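Local coordinates for protein 11S globulin (Wrightia tinctoria, PDB 5WXU) that probably serves as a hexameric seed storage protein and binds the plant hormone auxin, indole-3-acetic acid, at residues B[425-430]-B[448-453]; B[343-348]-B[416-421]. All coordinates share one frame; numbering follows the deposited sequence. Where two conformers were deposited one is given.

Interaction 1 (B[425-430]-B[448-453]); sequences VIRAVP and LKYNRE
R427 and K449 carry a polar contact between two helical segments beside the sheet of the second cupin domain, in the part of the chain between its strands 416-418 and 457-458. The short, weakly bonded helix 425-428 lies against the last part of helix 442-450 and the chain after it. R427 and K449 each reach across to the other segment.

The K449 chain runs extended beyond CG. Its NZ donates to two backbone carbonyls, R427 O at 2.9 Å and V429 O at 2.8 Å. It meets R427 O from above the carbonyl plane, 40° out of it. NZ also forms a salt bridge with D146 of a second subunit.

R427 was modelled in two conformations; the side-chain contacts given here belong to one of them. Its chain is extended from CG to NE. Y450 CD1 sits 3.5 Å above the centre of the guanidinium plane of R427. The two planes are nearly perpendicular, 89° apart, so the tyrosine presents its edge to the guanidinium face. At the guanidinium edge, R427 NH2 and E453 OE2 form a salt bridge at 2.6 Å; the hydrogen bond within it is weak, with an N-H...O angle of 127°. A water links R427 NH1 to E453 OE1. R427 NE gives K449 O only a weak bond. Beside this polar zone, I426 CG2 packs on L448 CD2 at 4.1 Å.

R427 belongs to the auxin-binding site observed for this protein, although no auxin is bound to this chain there. In this conformer Y450 and E453 hold the guanidinium, but the second conformer shows that it can move. E453 probably offsets part of its charge. K449 satisfies the carbonyls of R427 and V429 just before helix 431-438, where P430 is the N-cap residue.

Interaction 2 (B[343-348]-B[416-421]); sequences MIVPEW and ATALVG
T417 lies alongside W348, and both side chains point the same way. The methyl CG2 of T417 sits over the indole face, 3.8 Å from the centroid of the six-membered ring of W348 and 23° off its normal. This is a CH-pi contact. It uses the branch of T417 that is anti to the backbone N, while OG1 turns to N350. L419 meets the same indole differently: its CG lies at the ring edge, 3.9 Å from W348 CZ3, and the side chains cross at about a right angle.

The backbones belong to an antiparallel sheet of the second cupin domain, in which strand 343-349 pairs with strand 416-418 and also with strands 393-399 and 457-458. W348 and T417 are a hydrogen-bonded pair, with T417 N to W348 O at 2.7 Å. E347 and A418 are a non-hydrogen-bonded pair. Beyond strand 416-418, L419 N still donates to P346 O at 2.9 Å.

Further along, V420 CG2 packs against P346 CG at 3.7 Å and also touches CD of that ring. V345 spreads its two methyls between neighbours: CG2 touches A418 CB at 3.7 Å, and CG1 faces V420. W348 also stacks with Y97 of a second subunit, and W348 NE1 donates to G165 O of that same subunit.

Interaction 2 is the core contact: all its touching residues are buried, and it rests on strand pairing and apolar packing. Interaction 1 lies farther from the chain centre and is only partly buried. Its grip comes mainly from charged side chains, carbonyls and water. The two are neighbours in the chain, since strand 416-418 leads on to helix 425-428, and their centres are about 11 Å apart. They also touch directly. V425 N probably bonds to A418 O at 2.9 Å, and V425 CG1 packs on L419 CD2. Both face the second subunit, interaction 2 among others through W348, interaction 1 among others through K449 and R452.

Interaction 1 (B[425-430]-B[448-453])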
loop_
_atom_site.group_PDB
_atom_site.type_symbol
_atom_site.label_atom_id
_atom_site.label_comp_id
_atom_site.label_asym_id
_atom_site.label_seq_id
_atom_site.Cartn_x
_atom_site.Cartn_y
_atom_site.Cartn_z
ATOM N N VAL B 425 28.974 -11.587 1.181
ATOM C CA VAL B 425 29.409 -10.369 0.489
ATOM C C VAL B 425 30.793 -10.589 -0.172
ATOM O O VAL B 425 31.060 -10.032 -1.200
ATOM C CB VAL B 425 29.341 -9.206 1.485
ATOM C CG1 VAL B 425 30.312 -9.382 2.597
ATOM C CG2 VAL B 425 29.657 -7.919 0.772
ATOM N N ILE B 426 31.626 -11.443 0.397
ATOM C CA ILE B 426 32.946 -11.767 -0.245
ATOM C C ILE B 426 32.721 -12.365 -1.653
ATOM O O ILE B 426 33.313 -11.888 -2.686
ATOM C CB ILE B 426 33.743 -12.700 0.681
ATOM C CG1 ILE B 426 33.939 -12.092 2.075
ATOM C CG2 ILE B 426 34.972 -13.205 -0.012
ATOM C CD1 ILE B 426 34.534 -10.724 2.120
ATOM N N ARG B 427 31.784 -13.286 -1.784
ATOM C CA ARG B 427 31.449 -13.914 -3.062
ATOM C C ARG B 427 30.949 -12.911 -4.092
ATOM O O ARG B 427 31.227 -13.037 -5.263
ATOM C CB ARG B 427 30.383 -15.000 -2.932
ATOM C CG ARG B 427 30.784 -16.269 -2.178
ATOM C CD ARG B 427 29.796 -17.372 -2.478
ATOM N NE ARG B 427 30.331 -18.645 -1.985
ATOM C CZ ARG B 427 30.222 -19.815 -2.593
ATOM N NH1 ARG B 427 29.608 -19.957 -3.754
ATOM N NH2 ARG B 427 30.800 -20.884 -2.030
ATOM N N ALA B 428 30.158 -11.936 -3.623
ATOM C CA ALA B 428 29.500 -10.988 -4.480
ATOM C C ALA B 428 30.399 -9.966 -5.085
ATOM O O ALA B 428 30.007 -9.321 -6.058
ATOM C CB ALA B 428 28.340 -10.344 -3.726
ATOM N N VAL B 429 31.563 -9.724 -4.453
ATOM C CA VAL B 429 32.528 -8.768 -4.936
ATOM C C VAL B 429 33.529 -9.464 -5.923
ATOM O O VAL B 429 33.900 -10.614 -5.709
ATOM C CB VAL B 429 33.221 -8.116 -3.702
ATOM C CG1 VAL B 429 34.462 -7.266 -4.055
ATOM C CG2 VAL B 429 32.188 -7.273 -2.900
ATOM N N PRO B 430 33.945 -8.768 -6.990
ATOM C CA PRO B 430 34.955 -9.361 -7.884
ATOM C C PRO B 430 36.167 -9.844 -7.130
ATOM O O PRO B 430 36.638 -9.160 -6.221
ATOM C CB PRO B 430 35.260 -8.225 -8.845
ATOM C CG PRO B 430 33.995 -7.408 -8.898
ATOM C CD PRO B 430 33.560 -7.418 -7.450
ATOM N N LEU B 448 39.235 -17.845 -0.058
ATOM C CA LEU B 448 38.344 -16.995 0.755
ATOM C C LEU B 448 36.867 -17.042 0.317
ATOM O O LEU B 448 35.928 -17.214 1.144
ATOM C CB LEU B 448 38.863 -15.572 0.785
ATOM C CG LEU B 448 38.295 -14.666 1.857
ATOM C CD1 LEU B 448 38.684 -15.064 3.300
ATOM C CD2 LEU B 448 38.714 -13.240 1.582
ATOM N N LYS B 449 36.652 -16.926 -0.988
ATOM C CA LYS B 449 35.315 -17.038 -1.546
ATOM C C LYS B 449 34.606 -18.374 -1.318
ATOM O O LYS B 449 33.404 -18.399 -0.901
ATOM C CB LYS B 449 35.321 -16.755 -3.067
ATOM C CG LYS B 449 35.179 -15.309 -3.396
ATOM C CD LYS B 449 34.905 -15.073 -4.876
ATOM C CE LYS B 449 34.772 -13.613 -5.224
ATOM N NZ LYS B 449 33.890 -13.325 -6.425
ATOM N N TYR B 450 35.333 -19.492 -1.569
ATOM C CA TYR B 450 34.716 -20.803 -1.727
ATOM C C TYR B 450 34.944 -21.899 -0.710
ATOM O O TYR B 450 34.281 -22.915 -0.799
ATOM C CB TYR B 450 35.032 -21.327 -3.134
ATOM C CG TYR B 450 34.680 -20.349 -4.220
ATOM C CD1 TYR B 450 33.368 -19.904 -4.366
ATOM C CD2 TYR B 450 35.626 -19.835 -5.104
ATOM C CE1 TYR B 450 33.016 -19.020 -5.360
ATOM C CE2 TYR B 450 35.295 -18.918 -6.098
ATOM C CZ TYR B 450 33.975 -18.499 -6.225
ATOM O OH TYR B 450 33.576 -17.630 -7.181
ATOM N N ASN B 451 35.807 -21.718 0.294
ATOM C CA ASN B 451 36.165 -22.823 1.211
ATOM C C ASN B 451 34.972 -23.295 2.053
ATOM O O ASN B 451 34.826 -24.487 2.279
ATOM C CB ASN B 451 37.379 -22.493 2.138
ATOM C CG ASN B 451 38.762 -22.766 1.468
ATOM O OD1 ASN B 451 38.824 -23.068 0.308
ATOM N ND2 ASN B 451 39.850 -22.694 2.243
ATOM N N ARG B 452 34.126 -22.377 2.484
ATOM C CA ARG B 452 32.848 -22.742 3.121
ATOM C C ARG B 452 31.691 -22.677 2.109
ATOM O O ARG B 452 31.374 -21.590 1.586
ATOM C CB ARG B 452 32.579 -21.832 4.291
ATOM C CG ARG B 452 33.619 -22.024 5.400
ATOM C CD ARG B 452 33.281 -23.268 6.174
ATOM N NE ARG B 452 33.760 -23.117 7.500
ATOM C CZ ARG B 452 33.390 -23.863 8.519
ATOM N NH1 ARG B 452 32.554 -24.890 8.370
ATOM N NH2 ARG B 452 33.940 -23.586 9.664
ATOM N N GLU B 453 31.065 -23.827 1.881
ATOM C CA GLU B 453 29.955 -23.966 0.959
ATOM C C GLU B 453 28.603 -23.915 1.658
ATOM O O GLU B 453 27.594 -23.964 1.026
ATOM C CB GLU B 453 30.091 -25.260 0.120
ATOM C CG GLU B 453 31.180 -25.128 -0.970
ATOM C CD GLU B 453 30.927 -23.948 -1.946
ATOM O OE1 GLU B 453 29.731 -23.712 -2.346
ATOM O OE2 GLU B 453 31.911 -23.225 -2.289
HETATM O O HOH W 1 31.609 -16.081 -6.502
HETATM O O HOH W 2 29.678 -22.471 -4.819
#

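Interaction 2 (B[343-348]-B[416-421])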
loop_
_atom_site.group_PDB
_atom_site.type_symbol
_atom_site.label_atom_id
_atom_site.label_comp_id
_atom_site.label_asym_id
_atom_site.label_seq_id
_atom_site.Cartn_x
_atom_site.Cartn_y
_atom_site.Cartn_z
ATOM N N MET B 343 29.035 -23.030 14.254
ATOM C CA MET B 343 29.084 -21.558 14.215
ATOM C C MET B 343 27.935 -21.040 13.356
ATOM O O MET B 343 27.394 -21.776 12.493
ATOM C CB MET B 343 30.379 -21.059 13.592
ATOM C CG MET B 343 31.563 -21.349 14.494
ATOM S SD MET B 343 33.021 -20.914 13.513
ATOM C CE MET B 343 33.973 -19.976 14.664
ATOM N N ILE B 344 27.505 -19.822 13.683
ATOM C CA ILE B 344 26.782 -19.030 12.716
ATOM C C ILE B 344 27.841 -18.216 11.984
ATOM O O ILE B 344 28.827 -17.721 12.596
ATOM C CB ILE B 344 25.748 -18.098 13.377
ATOM C CG1 ILE B 344 24.653 -18.866 14.134
ATOM C CG2 ILE B 344 25.033 -17.270 12.332
ATOM C CD1 ILE B 344 23.734 -19.728 13.311
ATOM N N VAL B 345 27.662 -18.007 10.681
ATOM C CA VAL B 345 28.622 -17.214 9.924
ATOM C C VAL B 345 28.800 -15.839 10.547
ATOM O O VAL B 345 27.853 -15.272 11.061
ATOM C CB VAL B 345 28.253 -17.100 8.435
ATOM C CG1 VAL B 345 28.307 -18.483 7.789
ATOM C CG2 VAL B 345 26.924 -16.443 8.232
ATOM N N PRO B 346 30.028 -15.289 10.536
ATOM C CA PRO B 346 30.233 -13.907 10.891
ATOM C C PRO B 346 29.382 -12.992 9.984
ATOM O O PRO B 346 29.239 -13.260 8.758
ATOM C CB PRO B 346 31.690 -13.645 10.577
ATOM C CG PRO B 346 32.219 -14.854 9.971
ATOM C CD PRO B 346 31.261 -15.937 10.038
ATOM N N GLU B 347 28.823 -11.956 10.585
ATOM C CA GLU B 347 27.833 -11.144 9.873
ATOM C C GLU B 347 27.557 -9.871 10.602
ATOM O O GLU B 347 28.120 -9.624 11.632
ATOM C CB GLU B 347 26.474 -11.939 9.707
ATOM C CG GLU B 347 25.656 -12.228 10.980
ATOM C CD GLU B 347 24.657 -13.392 10.873
ATOM O OE1 GLU B 347 24.566 -14.104 9.834
ATOM O OE2 GLU B 347 23.933 -13.581 11.878
ATOM N N TRP B 348 26.664 -9.078 10.032
ATOM C CA TRP B 348 26.124 -7.908 10.715
ATOM C C TRP B 348 24.656 -7.799 10.337
ATOM O O TRP B 348 24.236 -8.296 9.255
ATOM C CB TRP B 348 26.801 -6.609 10.343
ATOM C CG TRP B 348 26.683 -6.085 8.902
ATOM C CD1 TRP B 348 25.746 -5.203 8.388
ATOM C CD2 TRP B 348 27.570 -6.358 7.836
ATOM N NE1 TRP B 348 26.002 -4.972 7.071
ATOM C CE2 TRP B 348 27.118 -5.654 6.708
ATOM C CE3 TRP B 348 28.711 -7.170 7.720
ATOM C CZ2 TRP B 348 27.780 -5.702 5.478
ATOM C CZ3 TRP B 348 29.412 -7.181 6.518
ATOM C CH2 TRP B 348 28.916 -6.474 5.394
ATOM N N ALA B 416 20.364 -9.979 7.749
ATOM C CA ALA B 416 21.756 -9.943 8.145
ATOM C C ALA B 416 22.550 -10.104 6.867
ATOM O O ALA B 416 22.051 -10.596 5.841
ATOM C CB ALA B 416 22.047 -11.036 9.100
ATOM N N THR B 417 23.797 -9.687 6.938
ATOM C CA THR B 417 24.708 -9.800 5.785
ATOM C C THR B 417 25.875 -10.693 6.255
ATOM O O THR B 417 26.462 -10.460 7.332
ATOM C CB THR B 417 25.195 -8.439 5.343
ATOM O OG1 THR B 417 24.072 -7.634 4.884
ATOM C CG2 THR B 417 26.186 -8.595 4.241
ATOM N N ALA B 418 26.125 -11.756 5.501
ATOM C CA ALA B 418 27.139 -12.739 5.818
ATOM C C ALA B 418 28.492 -12.347 5.209
ATOM O O ALA B 418 28.602 -11.850 4.050
ATOM C CB ALA B 418 26.719 -14.103 5.311
ATOM N N LEU B 419 29.531 -12.682 5.949
ATOM C CA LEU B 419 30.903 -12.587 5.491
ATOM C C LEU B 419 31.523 -13.934 5.092
ATOM O O LEU B 419 32.662 -13.972 4.606
ATOM C CB LEU B 419 31.732 -11.962 6.619
ATOM C CG LEU B 419 31.582 -10.446 6.790
ATOM C CD1 LEU B 419 32.106 -10.035 8.130
ATOM C CD2 LEU B 419 32.385 -9.802 5.663
ATOM N N VAL B 420 30.798 -15.029 5.269
ATOM C CA VAL B 420 31.208 -16.364 4.959
ATOM C C VAL B 420 30.024 -17.097 4.373
ATOM O O VAL B 420 28.914 -16.913 4.820
ATOM C CB VAL B 420 31.676 -17.079 6.244
ATOM C CG1 VAL B 420 31.856 -18.570 5.997
ATOM C CG2 VAL B 420 32.976 -16.445 6.767
ATOM N N GLY B 421 30.293 -18.038 3.466
ATOM C CA GLY B 421 29.253 -18.944 2.962
ATOM C C GLY B 421 28.719 -18.503 1.606
ATOM O O GLY B 421 29.146 -17.506 1.030
#